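Local structure of sulfide-quinone reductase (Aquifex aeolicus, 3HYW) at residues P107-G112 and P252-P257; A18-N23 and M320-A325; R36-F41 and R53-I58; D265-P270 and P284-I289. The protein catalyses the oxidation of hydrogen sulfide with a quinone as electron acceptor, using FAD and building up polysulfide that leaves typically as cyclooctasulfur. One frame throughout, in Å; residues are numbered along the deposited sequence.

Contact 1: P107-G112 and P252-P257. With SO4 (sulfate ion), chain N.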
# COMPACT_ATOMS: atom_id res chain seq x y z
N PRO A 107 -19.03 -5.81 29.10
CA PRO A 107 -18.50 -4.44 29.23
C PRO A 107 -19.40 -3.49 30.01
O PRO A 107 -20.62 -3.48 29.81
CB PRO A 107 -18.39 -3.96 27.78
CG PRO A 107 -19.35 -4.79 27.00
CD PRO A 107 -19.53 -6.10 27.74
N LYS A 108 -18.80 -2.70 30.89
CA LYS A 108 -19.48 -1.50 31.37
C LYS A 108 -19.03 -0.33 30.51
O LYS A 108 -17.84 -0.07 30.36
CB LYS A 108 -19.21 -1.25 32.85
CG LYS A 108 -19.86 0.01 33.38
CD LYS A 108 -20.38 -0.18 34.78
CE LYS A 108 -20.91 1.13 35.34
NZ LYS A 108 -20.93 1.11 36.83
N LEU A 109 -20.00 0.37 29.93
CA LEU A 109 -19.71 1.35 28.89
C LEU A 109 -19.30 2.69 29.48
O LEU A 109 -19.96 3.19 30.40
CB LEU A 109 -20.91 1.52 27.97
CG LEU A 109 -21.48 0.21 27.39
CD1 LEU A 109 -22.69 0.50 26.53
CD2 LEU A 109 -20.43 -0.54 26.61
N VAL A 110 -18.22 3.25 28.95
CA VAL A 110 -17.77 4.60 29.32
C VAL A 110 -17.78 5.48 28.07
O VAL A 110 -16.99 5.28 27.14
CB VAL A 110 -16.35 4.59 29.94
CG1 VAL A 110 -15.89 6.02 30.31
CG2 VAL A 110 -16.30 3.67 31.15
N PHE A 111 -18.69 6.45 28.06
CA PHE A 111 -18.79 7.42 26.98
C PHE A 111 -17.88 8.60 27.27
O PHE A 111 -18.34 9.68 27.66
CB PHE A 111 -20.26 7.84 26.78
CG PHE A 111 -21.15 6.70 26.38
CD1 PHE A 111 -21.29 6.34 25.04
CD2 PHE A 111 -21.84 5.96 27.35
CE1 PHE A 111 -22.10 5.28 24.67
CE2 PHE A 111 -22.66 4.89 26.98
CZ PHE A 111 -22.78 4.55 25.64
N GLY A 112 -16.58 8.37 27.09
CA GLY A 112 -15.53 9.27 27.55
C GLY A 112 -15.41 10.63 26.90
O GLY A 112 -14.97 11.57 27.54
N PRO A 252 -17.91 3.34 22.76
CA PRO A 252 -17.41 3.71 24.08
C PRO A 252 -16.24 2.81 24.48
O PRO A 252 -16.03 1.76 23.87
CB PRO A 252 -18.62 3.47 24.98
CG PRO A 252 -19.39 2.38 24.32
CD PRO A 252 -19.09 2.46 22.84
N SER A 253 -15.47 3.25 25.47
CA SER A 253 -14.46 2.39 26.07
C SER A 253 -15.13 1.52 27.14
O SER A 253 -16.27 1.78 27.52
CB SER A 253 -13.32 3.22 26.66
OG SER A 253 -13.79 4.02 27.73
N PHE A 254 -14.43 0.49 27.61
CA PHE A 254 -15.03 -0.42 28.58
C PHE A 254 -14.35 -0.32 29.93
O PHE A 254 -13.14 -0.10 30.01
CB PHE A 254 -14.93 -1.88 28.12
CG PHE A 254 -15.59 -2.17 26.79
CD1 PHE A 254 -16.66 -1.39 26.32
CD2 PHE A 254 -15.18 -3.26 26.05
CE1 PHE A 254 -17.27 -1.69 25.10
CE2 PHE A 254 -15.80 -3.59 24.82
CZ PHE A 254 -16.83 -2.79 24.34
N GLN A 255 -15.13 -0.45 31.00
CA GLN A 255 -14.58 -0.68 32.33
C GLN A 255 -15.30 -1.88 32.93
O GLN A 255 -16.23 -2.42 32.32
CB GLN A 255 -14.71 0.56 33.22
CG GLN A 255 -16.14 0.95 33.63
CD GLN A 255 -16.19 2.11 34.63
OE1 GLN A 255 -15.27 2.32 35.41
NE2 GLN A 255 -17.29 2.87 34.61
N GLY A 256 -14.87 -2.30 34.11
CA GLY A 256 -15.58 -3.33 34.85
C GLY A 256 -16.70 -2.72 35.68
O GLY A 256 -16.76 -1.50 35.85
N PRO A 257 -17.59 -3.58 36.21
CA PRO A 257 -18.76 -3.12 36.94
C PRO A 257 -18.47 -2.91 38.42
O PRO A 257 -17.40 -3.28 38.92
CB PRO A 257 -19.73 -4.28 36.75
CG PRO A 257 -18.84 -5.49 36.76
CD PRO A 257 -17.52 -5.05 36.15
S SO4 N . -22.94 -2.79 38.03
O1 SO4 N . -24.07 -1.97 38.42
O2 SO4 N . -21.87 -1.88 37.62
O3 SO4 N . -22.51 -3.63 39.14
O4 SO4 N . -23.34 -3.62 36.90
O HOH W 1 -18.19 0.56 37.36
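F254 receives P107 over one face of its ring: P107 CB stands 3.4 Å from the F254 ring centroid, 13° off the normal, a CH-pi contact. F254 CG is anti to the carbonyl carbon (chi1 -58°), which lays the ring beside P107. The ring also meets L109, whose CD2 comes within 3.7 Å of F254 CE1; the same methyl reaches P252 CG. A second CH-pi contact puts P252 CB over a face of the F111 ring, toward its rim. Four backbone hydrogen bonds, among them Q255 N to K108 O (2.8 Å, 167°), join 108-110, an outermost strand, within this chain, of the mixed sheet, antiparallel to the end of strand 247-255, with L109 and F254 as a non-hydrogen-bonded pair. On the L109/F254 face, F254 touches the bound hydrogen sulfide, and P107, just before the strand, touches FAD. Replacing the F254 ring with an alanine's methyl would probably leave P107 CB and L109 CD2 without their aromatic partner and open a gap beside the sulfide. On the opposite face V110 CG2 packs 3.7 Å from Q255 CG, while K108 NZ donates to O2 of a sulfate, probably from the crystallisation liquor, at 3.2 Å and to a water that donates to G256 O.

Contact 2: A18-N23 and M320-A325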
# COMPACT_ATOMS: atom_id res chain seq x y z
N ALA A 18 -22.00 -21.70 31.99
CA ALA A 18 -23.09 -22.46 32.61
C ALA A 18 -23.44 -23.74 31.84
O ALA A 18 -23.58 -24.80 32.45
CB ALA A 18 -24.32 -21.59 32.79
N TYR A 19 -23.58 -23.64 30.52
CA TYR A 19 -23.89 -24.81 29.69
C TYR A 19 -22.73 -25.81 29.68
O TYR A 19 -22.95 -27.02 29.75
CB TYR A 19 -24.25 -24.42 28.25
CG TYR A 19 -25.61 -23.76 28.05
CD1 TYR A 19 -26.35 -23.24 29.12
CD2 TYR A 19 -26.13 -23.61 26.76
CE1 TYR A 19 -27.59 -22.63 28.90
CE2 TYR A 19 -27.35 -23.00 26.54
CZ TYR A 19 -28.07 -22.51 27.61
OH TYR A 19 -29.29 -21.90 27.38
N ASN A 20 -21.49 -25.31 29.61
CA ASN A 20 -20.31 -26.19 29.62
C ASN A 20 -20.25 -26.98 30.93
O ASN A 20 -20.04 -28.19 30.91
CB ASN A 20 -19.01 -25.41 29.43
CG ASN A 20 -18.74 -25.02 27.99
OD1 ASN A 20 -18.99 -25.78 27.06
ND2 ASN A 20 -18.19 -23.83 27.80
N LEU A 21 -20.46 -26.28 32.04
CA LEU A 21 -20.52 -26.91 33.36
C LEU A 21 -21.64 -27.94 33.48
O LEU A 21 -21.43 -29.03 34.03
CB LEU A 21 -20.68 -25.85 34.45
CG LEU A 21 -19.43 -25.05 34.83
CD1 LEU A 21 -19.83 -23.86 35.67
CD2 LEU A 21 -18.42 -25.93 35.59
N ARG A 22 -22.82 -27.60 32.96
CA ARG A 22 -23.98 -28.49 33.03
C ARG A 22 -23.75 -29.80 32.27
O ARG A 22 -24.12 -30.88 32.74
CB ARG A 22 -25.26 -27.78 32.57
CG ARG A 22 -26.49 -28.68 32.39
CD ARG A 22 -26.87 -29.48 33.67
NE ARG A 22 -27.35 -28.64 34.77
CZ ARG A 22 -26.82 -28.59 35.99
NH1 ARG A 22 -25.76 -29.33 36.32
NH2 ARG A 22 -27.35 -27.79 36.91
N ASN A 23 -23.14 -29.69 31.10
CA ASN A 23 -22.90 -30.84 30.24
C ASN A 23 -21.77 -31.73 30.77
O ASN A 23 -21.78 -32.95 30.59
CB ASN A 23 -22.64 -30.39 28.79
CG ASN A 23 -23.92 -29.90 28.09
OD1 ASN A 23 -24.01 -28.76 27.63
ND2 ASN A 23 -24.93 -30.76 28.02
N MET A 320 -12.46 -19.29 26.70
CA MET A 320 -12.40 -18.96 28.13
C MET A 320 -13.41 -19.80 28.90
O MET A 320 -13.08 -20.36 29.93
CB MET A 320 -12.76 -17.50 28.39
CG MET A 320 -11.73 -16.49 27.94
SD MET A 320 -12.45 -14.85 28.04
CE MET A 320 -11.24 -13.89 27.14
N ALA A 321 -14.63 -19.84 28.39
CA ALA A 321 -15.72 -20.60 29.00
C ALA A 321 -15.43 -22.09 29.11
O ALA A 321 -15.71 -22.69 30.16
CB ALA A 321 -17.03 -20.37 28.24
N MET A 322 -14.89 -22.69 28.05
CA MET A 322 -14.51 -24.12 28.06
C MET A 322 -13.43 -24.38 29.10
O MET A 322 -13.53 -25.34 29.88
CB MET A 322 -13.99 -24.59 26.70
CG MET A 322 -14.97 -24.58 25.56
SD MET A 322 -14.12 -25.08 24.04
CE MET A 322 -14.97 -24.04 22.85
N ALA A 323 -12.40 -23.54 29.10
CA ALA A 323 -11.30 -23.66 30.05
C ALA A 323 -11.77 -23.53 31.50
O ALA A 323 -11.41 -24.33 32.35
CB ALA A 323 -10.21 -22.64 29.75
N VAL A 324 -12.61 -22.52 31.76
CA VAL A 324 -13.09 -22.26 33.12
C VAL A 324 -13.97 -23.40 33.64
O VAL A 324 -13.83 -23.81 34.80
CB VAL A 324 -13.84 -20.90 33.20
CG1 VAL A 324 -14.71 -20.82 34.46
CG2 VAL A 324 -12.83 -19.75 33.17
N ALA A 325 -14.87 -23.89 32.79
CA ALA A 325 -15.71 -25.04 33.13
C ALA A 325 -14.89 -26.29 33.47
O ALA A 325 -15.17 -26.96 34.46
CB ALA A 325 -16.71 -25.32 32.01
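With CG turned anti to the carbonyl carbon (chi1 -79°), N20 sends its amide across to the helix of A321 and M322, while its CB stays against A325. L21 has nearly the same first torsion (-77°), which brings L21 CD2 to 3.6 Å from A325 O. The closest side-chain approach is N20 CB to A325 CB, 3.5 Å, and L21 CG adds a contact of 3.9 Å to A325 CB, so the one methyl of A325 is met by both residues. At the other end of the patch N20 ND2 comes 3.7 Å from A321 CB, and it also lies close to M322 N, a pair of donors that makes no hydrogen bond. The 8.7 Å approach of the short axes, whose N-to-C directions differ by 40°, is consistent with the small A321 and A325 at the interface. Helix 12-24 follows the first strand of the Rossmann-type FAD-binding fold and carries G13 of the FAD site near its start; helix 314-332 begins at G314, another FAD-binding residue, so both helices start at the cofactor. Nearer the glycines, A321 touches A16 and T17. Beyond A325, L21 continues along the same partner helix onto I328 and V329, and it also touches I30 of strand 29-33.

Contact 3: R36-F41 and R53-I58. With FAD (flavin-adenine dinucleotide), chain G.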
# COMPACT_ATOMS: atom_id res chain seq x y z
N ARG A 36 -30.51 -8.60 32.72
CA ARG A 36 -31.34 -8.65 31.53
C ARG A 36 -32.11 -9.97 31.50
O ARG A 36 -31.56 -11.01 31.82
CB ARG A 36 -30.49 -8.51 30.27
CG ARG A 36 -30.16 -7.07 29.94
CD ARG A 36 -29.24 -6.97 28.74
NE ARG A 36 -29.06 -5.57 28.34
CZ ARG A 36 -28.13 -4.75 28.82
NH1 ARG A 36 -27.27 -5.18 29.75
NH2 ARG A 36 -28.06 -3.50 28.39
N PRO A 37 -33.40 -9.92 31.12
CA PRO A 37 -34.24 -11.11 31.07
C PRO A 37 -33.98 -12.00 29.84
O PRO A 37 -34.61 -13.04 29.68
CB PRO A 37 -35.66 -10.54 30.99
CG PRO A 37 -35.48 -9.21 30.31
CD PRO A 37 -34.14 -8.70 30.72
N TYR A 38 -33.05 -11.58 28.99
CA TYR A 38 -32.82 -12.26 27.72
C TYR A 38 -31.33 -12.43 27.47
O TYR A 38 -30.52 -11.64 27.96
CB TYR A 38 -33.45 -11.45 26.57
CG TYR A 38 -32.85 -10.06 26.39
CD1 TYR A 38 -31.76 -9.85 25.54
CD2 TYR A 38 -33.37 -8.95 27.07
CE1 TYR A 38 -31.19 -8.58 25.38
CE2 TYR A 38 -32.81 -7.67 26.92
CZ TYR A 38 -31.73 -7.50 26.07
OH TYR A 38 -31.17 -6.25 25.90
N PHE A 39 -30.97 -13.46 26.69
CA PHE A 39 -29.66 -13.48 26.05
C PHE A 39 -29.75 -12.64 24.78
O PHE A 39 -30.63 -12.88 23.94
CB PHE A 39 -29.21 -14.91 25.71
CG PHE A 39 -28.06 -14.95 24.72
CD1 PHE A 39 -26.74 -14.87 25.16
CD2 PHE A 39 -28.30 -15.04 23.34
CE1 PHE A 39 -25.68 -14.89 24.26
CE2 PHE A 39 -27.24 -15.06 22.43
CZ PHE A 39 -25.93 -14.99 22.89
N GLY A 40 -28.85 -11.68 24.62
CA GLY A 40 -28.81 -10.87 23.40
C GLY A 40 -27.65 -11.30 22.53
O GLY A 40 -26.51 -11.36 22.99
N PHE A 41 -27.92 -11.61 21.26
CA PHE A 41 -26.85 -11.96 20.33
C PHE A 41 -26.14 -10.69 19.86
O PHE A 41 -26.51 -10.05 18.86
CB PHE A 41 -27.35 -12.80 19.15
CG PHE A 41 -26.23 -13.33 18.28
CD1 PHE A 41 -25.37 -14.31 18.74
CD2 PHE A 41 -26.04 -12.82 17.00
CE1 PHE A 41 -24.34 -14.80 17.95
CE2 PHE A 41 -25.01 -13.30 16.19
CZ PHE A 41 -24.17 -14.29 16.67
N ARG A 53 -32.69 -6.20 11.67
CA ARG A 53 -33.16 -7.26 12.56
C ARG A 53 -34.29 -6.75 13.43
O ARG A 53 -34.36 -5.55 13.71
CB ARG A 53 -32.03 -7.76 13.48
CG ARG A 53 -30.83 -8.39 12.80
CD ARG A 53 -31.14 -9.69 12.07
NE ARG A 53 -29.88 -10.34 11.69
CZ ARG A 53 -29.21 -10.09 10.57
NH1 ARG A 53 -28.06 -10.73 10.34
NH2 ARG A 53 -29.67 -9.22 9.67
N LYS A 54 -35.15 -7.66 13.86
CA LYS A 54 -36.09 -7.41 14.95
C LYS A 54 -35.46 -7.96 16.22
O LYS A 54 -34.78 -8.99 16.18
CB LYS A 54 -37.43 -8.12 14.70
CG LYS A 54 -38.25 -7.58 13.54
CD LYS A 54 -39.46 -8.49 13.29
CE LYS A 54 -40.34 -7.96 12.16
NZ LYS A 54 -39.64 -7.92 10.84
N PHE A 55 -35.69 -7.29 17.35
CA PHE A 55 -35.09 -7.69 18.62
C PHE A 55 -35.37 -9.15 18.99
O PHE A 55 -34.48 -9.88 19.43
CB PHE A 55 -35.53 -6.76 19.76
CG PHE A 55 -35.11 -7.22 21.13
CD1 PHE A 55 -36.01 -7.88 21.97
CD2 PHE A 55 -33.81 -7.00 21.58
CE1 PHE A 55 -35.62 -8.30 23.23
CE2 PHE A 55 -33.41 -7.42 22.85
CZ PHE A 55 -34.32 -8.07 23.68
N GLU A 56 -36.61 -9.59 18.78
CA GLU A 56 -37.01 -10.94 19.17
C GLU A 56 -36.36 -12.03 18.31
O GLU A 56 -36.34 -13.20 18.69
CB GLU A 56 -38.54 -11.06 19.24
CG GLU A 56 -39.14 -10.10 20.28
CD GLU A 56 -40.64 -10.22 20.47
OE1 GLU A 56 -41.32 -10.92 19.68
OE2 GLU A 56 -41.15 -9.60 21.43
N ASP A 57 -35.79 -11.63 17.18
CA ASP A 57 -35.09 -12.56 16.29
C ASP A 57 -33.62 -12.80 16.66
O ASP A 57 -33.00 -13.73 16.13
CB ASP A 57 -35.19 -12.08 14.85
CG ASP A 57 -36.59 -12.24 14.28
OD1 ASP A 57 -37.39 -13.05 14.80
OD2 ASP A 57 -36.89 -11.55 13.28
N ILE A 58 -33.08 -11.97 17.54
CA ILE A 58 -31.68 -12.08 17.97
C ILE A 58 -31.54 -12.08 19.49
O ILE A 58 -30.51 -11.68 20.04
CB ILE A 58 -30.78 -10.94 17.37
CG1 ILE A 58 -31.26 -9.56 17.85
CG2 ILE A 58 -30.79 -11.03 15.85
CD1 ILE A 58 -30.19 -8.49 17.89
PA FAD G . -22.29 -9.90 27.22
O1A FAD G . -22.58 -10.94 26.16
O2A FAD G . -22.56 -8.46 26.92
O5B FAD G . -23.12 -10.35 28.51
C5B FAD G . -23.01 -9.74 29.78
C4B FAD G . -24.25 -10.12 30.56
O4B FAD G . -24.10 -9.75 31.94
C3B FAD G . -25.47 -9.37 30.06
O3B FAD G . -26.59 -10.27 30.04
C2B FAD G . -25.68 -8.28 31.09
O2B FAD G . -27.05 -7.87 31.17
C1B FAD G . -25.22 -8.97 32.36
N9A FAD G . -24.81 -8.07 33.47
C8A FAD G . -24.10 -6.92 33.37
N7A FAD G . -23.92 -6.42 34.62
C5A FAD G . -24.52 -7.26 35.49
C6A FAD G . -24.68 -7.27 36.87
N6A FAD G . -24.15 -6.28 37.63
N1A FAD G . -25.35 -8.29 37.47
C2A FAD G . -25.88 -9.28 36.73
N3A FAD G . -25.75 -9.29 35.40
C4A FAD G . -25.08 -8.30 34.76
N1 FAD G . -17.50 -10.69 18.81
C2 FAD G . -17.32 -11.52 17.75
O2 FAD G . -16.61 -12.54 17.87
N3 FAD G . -17.92 -11.28 16.56
C4 FAD G . -18.70 -10.20 16.40
O4 FAD G . -19.30 -9.93 15.20
C4X FAD G . -18.90 -9.33 17.47
N5 FAD G . -19.68 -8.24 17.30
C5X FAD G . -19.89 -7.38 18.33
C6 FAD G . -20.71 -6.27 18.14
C7 FAD G . -20.94 -5.37 19.17
C7M FAD G . -21.83 -4.18 18.92
C8 FAD G . -20.33 -5.59 20.41
C8M FAD G . -20.53 -4.65 21.58
C9 FAD G . -19.50 -6.71 20.59
C9A FAD G . -19.28 -7.63 19.56
N10 FAD G . -18.49 -8.73 19.73
C10 FAD G . -18.28 -9.58 18.69
C1' FAD G . -17.78 -8.94 21.02
C2' FAD G . -18.27 -9.98 22.01
O2' FAD G . -18.48 -11.24 21.35
C3' FAD G . -19.52 -9.46 22.71
O3' FAD G . -19.21 -8.21 23.37
C4' FAD G . -20.05 -10.46 23.72
O4' FAD G . -21.41 -10.11 24.03
C5' FAD G . -19.21 -10.46 24.99
O5' FAD G . -19.67 -11.48 25.88
P FAD G . -19.75 -11.26 27.48
O1P FAD G . -20.34 -12.50 28.08
O2P FAD G . -18.42 -10.74 28.00
O3P FAD G . -20.76 -10.01 27.67
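The Y38 ring is covered on both faces: F55 CZ stands 3.3 Å above the Y38 ring plane, over its centre, and R36 CB lies over the opposite face toward the rim. F55 presents its edge, making a T-shaped (edge-to-face) pair with centroids 4.7 Å apart and planes at 87°. At the edge of the R36 guanidinium, in its plane, are both the Y38 hydroxyl and the ribose hydroxyl oxygen O2B of FAD; R36 NH1 donates to FAD O2B at 3.0 Å and 163°, whereas R36 NE to Y38 OH is a weak bond. Strand 38-40 pairs antiparallel with strand 59-61 in a two-stranded sheet, and F41 N to I58 O, 2.9 Å, extends the linkage into the loop before strand 59-61. The F41 and I58 side chains touch more loosely, CB to CB 4.3 Å. Y38 CG sits between the backbone N and the carbonyl carbon (chi1 62°), a torsion that places the ring between R36 and F55. A leucine at Y38 would probably cost F55 the ring face its edge rests on and leave E127 without the hydroxyl bonded to its carboxylate. E127 also forms a salt bridge with R36 NH2, a second-shell partner for this FAD-binding arginine.

Contact 4: D265-P270 and P284-I289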
# COMPACT_ATOMS: atom_id res chain seq x y z
N ASP A 265 -9.47 -5.10 45.86
CA ASP A 265 -8.39 -4.90 44.88
C ASP A 265 -7.59 -6.16 44.50
O ASP A 265 -6.71 -6.09 43.65
CB ASP A 265 -7.45 -3.75 45.30
CG ASP A 265 -6.76 -3.98 46.64
OD1 ASP A 265 -6.62 -5.15 47.07
OD2 ASP A 265 -6.34 -2.99 47.27
N LYS A 266 -7.89 -7.29 45.14
CA LYS A 266 -7.35 -8.59 44.72
C LYS A 266 -8.19 -9.21 43.60
O LYS A 266 -7.74 -10.11 42.90
CB LYS A 266 -7.27 -9.58 45.90
CG LYS A 266 -6.51 -9.08 47.14
CD LYS A 266 -5.04 -8.78 46.84
CE LYS A 266 -4.32 -8.29 48.09
NZ LYS A 266 -4.82 -6.96 48.57
N VAL A 267 -9.41 -8.71 43.43
CA VAL A 267 -10.34 -9.20 42.40
C VAL A 267 -10.57 -8.16 41.31
O VAL A 267 -10.57 -8.48 40.12
CB VAL A 267 -11.69 -9.65 43.02
CG1 VAL A 267 -12.67 -10.11 41.93
CG2 VAL A 267 -11.48 -10.75 44.06
N ALA A 268 -10.77 -6.91 41.72
CA ALA A 268 -10.97 -5.80 40.77
C ALA A 268 -9.66 -5.11 40.44
O ALA A 268 -9.00 -4.58 41.33
CB ALA A 268 -11.97 -4.79 41.34
N ASN A 269 -9.28 -5.14 39.16
CA ASN A 269 -8.11 -4.39 38.66
C ASN A 269 -8.28 -2.90 38.97
O ASN A 269 -9.29 -2.31 38.60
CB ASN A 269 -7.96 -4.63 37.15
CG ASN A 269 -6.81 -3.84 36.52
OD1 ASN A 269 -6.74 -2.62 36.65
ND2 ASN A 269 -5.92 -4.54 35.83
N PRO A 270 -7.30 -2.29 39.66
CA PRO A 270 -7.42 -0.88 40.07
C PRO A 270 -7.73 0.08 38.91
O PRO A 270 -8.60 0.95 39.05
CB PRO A 270 -6.04 -0.56 40.65
CG PRO A 270 -5.50 -1.86 41.09
CD PRO A 270 -6.02 -2.88 40.11
N PRO A 284 -6.04 -14.98 40.95
CA PRO A 284 -4.85 -15.44 41.66
C PRO A 284 -5.01 -15.59 43.18
O PRO A 284 -4.33 -16.43 43.77
CB PRO A 284 -3.82 -14.34 41.36
CG PRO A 284 -4.29 -13.74 40.08
CD PRO A 284 -5.78 -13.73 40.22
N THR A 285 -5.87 -14.78 43.79
CA THR A 285 -6.01 -14.76 45.25
C THR A 285 -7.13 -15.69 45.72
O THR A 285 -6.94 -16.50 46.63
CB THR A 285 -6.25 -13.32 45.78
OG1 THR A 285 -5.19 -12.46 45.34
CG2 THR A 285 -6.31 -13.29 47.30
N TYR A 286 -8.30 -15.55 45.10
CA TYR A 286 -9.44 -16.40 45.42
C TYR A 286 -9.60 -17.42 44.29
O TYR A 286 -10.13 -17.12 43.22
CB TYR A 286 -10.71 -15.57 45.62
CG TYR A 286 -10.61 -14.55 46.74
CD1 TYR A 286 -10.31 -13.22 46.48
CD2 TYR A 286 -10.80 -14.94 48.08
CE1 TYR A 286 -10.20 -12.28 47.51
CE2 TYR A 286 -10.70 -14.01 49.11
CZ TYR A 286 -10.40 -12.68 48.82
OH TYR A 286 -10.30 -11.76 49.85
N LYS A 287 -9.12 -18.63 44.56
CA LYS A 287 -8.97 -19.66 43.53
C LYS A 287 -10.30 -20.24 43.04
O LYS A 287 -10.34 -20.92 42.02
CB LYS A 287 -8.04 -20.78 44.04
CG LYS A 287 -6.61 -20.30 44.28
CD LYS A 287 -5.62 -21.47 44.30
CE LYS A 287 -4.17 -20.97 44.18
NZ LYS A 287 -3.96 -20.10 42.98
N ASN A 288 -11.38 -19.93 43.76
CA ASN A 288 -12.73 -20.35 43.36
C ASN A 288 -13.50 -19.27 42.59
O ASN A 288 -14.69 -19.43 42.31
CB ASN A 288 -13.53 -20.86 44.58
CG ASN A 288 -13.84 -19.76 45.59
OD1 ASN A 288 -13.09 -18.80 45.74
ND2 ASN A 288 -14.96 -19.91 46.30
N ILE A 289 -12.82 -18.18 42.25
CA ILE A 289 -13.39 -17.13 41.40
C ILE A 289 -12.72 -17.15 40.03
O ILE A 289 -11.50 -17.18 39.92
CB ILE A 289 -13.25 -15.71 42.04
CG1 ILE A 289 -14.03 -15.63 43.36
CG2 ILE A 289 -13.74 -14.63 41.06
CD1 ILE A 289 -13.90 -14.29 44.09
O HOH W 2 -5.52 -11.52 43.02
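K266 meets T285 from its CB onward: K266 CB is 3.6 Å from T285 OG1 and also packs on T285 CB and CG2. Both segments come from the irregular chain that follows helix 258-261, the second running into strand 289-291 at I289. This second segment contains a type I beta turn from Y286 to I289, closed by I289 N to Y286 O at 3.0 Å, that leads into an outermost strand of the parallel sheet. Farther along K266, CG and CD still pass near T285 OG1, CD at 4.0 Å. The chain then bends at chi2 (-62°) and again at chi4, which turns the tip back from T285 to its own neighbour, where K266 NZ forms a salt bridge of 3.0 Å with D265 OD1. That oxygen is met on its syn side, 20° out of the carboxylate plane. Deeper in, V267 CG2 supplies the apolar part, lying 3.7 Å from Y286 CD1 in an oblique approach to the ring and 4.3 Å from I289 CD1. The phenol oxygen of Y286 is occupied by D84, to which it is hydrogen-bonded, and P83 touches both Y286 and I289. V267 is itself tied by backbone bonding to I276. Between the exposed residues one water links the segments: it donates to K266 O, 2.6 Å from the water oxygen, and lies 2.5 Å from T285 OG1.

All four contacts lie within the pyridine nucleotide-disulphide oxidoreductase region of the chain, yet none touches another. Contacts 1 and 3 reach the cofactor directly, the first through P107 and the second through R36 at the ribose; their centres are 21 Å apart and their nearest atoms about 7 Å. Contact 1 alone also meets the bound sulfide. Contact 2, about 9 Å from FAD at the A321 side chain, packs the helices that start at the cofactor, and the chain between its segments includes the other three contacts. Contact 4 is more remote, V267 being about 13 Å from FAD, and its centre lies 32 Å from that of contact 3 but 20 Å from those of contacts 1 and 2.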